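Local coordinates for CHAD domain protein (PDB 6RN5) that probably binds polyphosphate through its CHAD domain and also binds copper ions, as a phosin from Streptomyces chartreusis, at residues Arg318-Ala323 / Ala349-Glu354. Residues are numbered along the deposited sequence; the frame is centred on the assembly and turned at random.
Sequences RDASEA and ADQRHE. With CU (copper (II) ion), chain C; SO4 (sulfate ion), chain F.
Ser321 O and Arg352 NH1 reach each other through one water, which donates to the carbonyl oxygen at 2.6 Å and accepts from NH1 at 2.9 Å. Directly, Ser321 OG lies in the plane of the Arg352 guanidinium, at its edge, but NH1 stays 3.7 Å from OG; Asp274 is the stronger partner of both, taking a hydrogen bond from the serine and a salt bridge from Arg352 NH2. Bends at chi2 and chi3 (-52° and -55°) bring the arginine round toward the neighbouring helix, although its CB starts away from it.

Alongside, alanine methyls meet both carbon and oxygen atoms of the other helix. Ala320 CB sits over the turn between Gln351 and Glu354, 3.5 Å from Gln351 O and 3.7 Å from Glu354 CB. Gln351 folds its amide back so that OE1 rests 3.6 Å from Ala323 CB and receives a hydrogen bond from Arg111 of helix 82-120, while NE2 reaches Asp350 OD2 at 2.8 Å in a bent bond (135°), on the anti side and tilted from the carboxylate plane. A leucine here would probably leave Arg111 without this acceptor and Asp350 OD2 with Arg118 but no amide donor.

On the far side of its helix, His353 NE2 holds a copper ion together with His353 of the second subunit. With small alanines between them, the axes of 318-323 and 349-354 pass 8.0 Å apart, running antiparallel where helices 305-331 and 338-366 meet, the helical packing of a CHAD domain beside its copper sites.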
# COMPACT_ATOMS: atom_id res chain seq x y z
N ARG A 318 9.05 12.21 8.57
CA ARG A 318 9.65 13.26 7.80
C ARG A 318 10.46 12.68 6.65
O ARG A 318 10.32 13.15 5.53
CB ARG A 318 10.53 14.11 8.72
CG ARG A 318 10.96 15.44 8.13
CD ARG A 318 12.26 15.35 7.38
NE ARG A 318 13.37 14.92 8.22
CZ ARG A 318 14.31 15.73 8.72
NH1 ARG A 318 14.30 17.05 8.49
NH2 ARG A 318 15.28 15.20 9.44
N ASP A 319 11.28 11.67 6.93
CA ASP A 319 12.10 11.05 5.91
C ASP A 319 11.22 10.38 4.88
O ASP A 319 11.47 10.51 3.69
CB ASP A 319 13.08 10.00 6.51
CG ASP A 319 14.19 10.64 7.37
OD1 ASP A 319 14.40 11.87 7.35
OD2 ASP A 319 14.84 9.89 8.12
N ALA A 320 10.20 9.64 5.31
CA ALA A 320 9.32 8.98 4.33
C ALA A 320 8.57 10.02 3.48
O ALA A 320 8.37 9.86 2.26
CB ALA A 320 8.36 8.04 5.04
N SER A 321 8.13 11.09 4.14
CA SER A 321 7.48 12.17 3.44
C SER A 321 8.36 12.75 2.33
O SER A 321 7.92 12.89 1.18
CB SER A 321 7.08 13.26 4.43
OG SER A 321 6.48 14.34 3.76
N GLU A 322 9.62 13.03 2.65
CA GLU A 322 10.53 13.67 1.71
C GLU A 322 10.95 12.66 0.62
O GLU A 322 11.14 12.99 -0.54
CB GLU A 322 11.78 14.23 2.42
CG GLU A 322 11.66 15.59 3.10
CD GLU A 322 11.33 16.74 2.13
OE1 GLU A 322 11.77 16.75 0.96
OE2 GLU A 322 10.58 17.65 2.52
N ALA A 323 11.09 11.41 1.01
CA ALA A 323 11.40 10.41 0.04
C ALA A 323 10.26 10.25 -0.97
O ALA A 323 10.52 10.11 -2.17
CB ALA A 323 11.70 9.10 0.71
N ALA A 349 3.99 5.56 -3.39
CA ALA A 349 2.92 5.00 -2.60
C ALA A 349 3.46 4.28 -1.36
O ALA A 349 2.98 4.49 -0.22
CB ALA A 349 2.10 4.03 -3.45
N ASP A 350 4.47 3.45 -1.58
CA ASP A 350 5.19 2.83 -0.50
C ASP A 350 5.62 3.81 0.60
O ASP A 350 5.40 3.58 1.80
CB ASP A 350 6.46 2.13 -1.05
CG ASP A 350 7.19 1.38 0.02
OD1 ASP A 350 6.64 0.34 0.43
OD2 ASP A 350 8.27 1.84 0.45
N GLN A 351 6.23 4.92 0.20
CA GLN A 351 6.76 5.86 1.18
C GLN A 351 5.60 6.62 1.85
O GLN A 351 5.68 6.95 3.02
CB GLN A 351 7.80 6.80 0.55
CG GLN A 351 9.02 6.03 0.04
CD GLN A 351 9.77 5.41 1.20
OE1 GLN A 351 10.27 6.14 2.07
NE2 GLN A 351 9.79 4.06 1.26
N ARG A 352 4.49 6.83 1.14
CA ARG A 352 3.32 7.40 1.79
C ARG A 352 2.71 6.42 2.79
O ARG A 352 2.20 6.84 3.84
CB ARG A 352 2.27 7.84 0.77
CG ARG A 352 2.68 9.00 -0.08
CD ARG A 352 3.17 10.18 0.76
NE ARG A 352 2.25 10.67 1.79
CZ ARG A 352 2.50 11.70 2.61
NH1 ARG A 352 3.65 12.37 2.56
NH2 ARG A 352 1.59 12.09 3.48
N HIS A 353 2.81 5.12 2.49
CA HIS A 353 2.39 4.10 3.47
C HIS A 353 3.28 4.13 4.71
O HIS A 353 2.77 3.94 5.79
CB HIS A 353 2.28 2.67 2.87
CG HIS A 353 1.30 2.59 1.74
ND1 HIS A 353 0.19 3.41 1.66
CD2 HIS A 353 1.28 1.82 0.62
CE1 HIS A 353 -0.48 3.14 0.55
NE2 HIS A 353 0.15 2.17 -0.10
N GLU A 354 4.57 4.37 4.54
CA GLU A 354 5.48 4.55 5.68
C GLU A 354 5.12 5.82 6.46
O GLU A 354 5.27 5.86 7.65
CB GLU A 354 6.93 4.60 5.24
CG GLU A 354 7.47 3.32 4.61
CD GLU A 354 7.77 2.19 5.61
OE1 GLU A 354 7.75 2.43 6.84
OE2 GLU A 354 8.02 1.04 5.18
CU CU C . 0.65 0.74 -2.08
S SO4 F . 16.88 18.68 10.87
O1 SO4 F . 17.82 19.69 11.47
O2 SO4 F . 17.18 17.36 11.43
O3 SO4 F . 15.43 19.02 11.14
O4 SO4 F . 17.20 18.64 9.43
O HOH W 1 5.42 13.20 0.40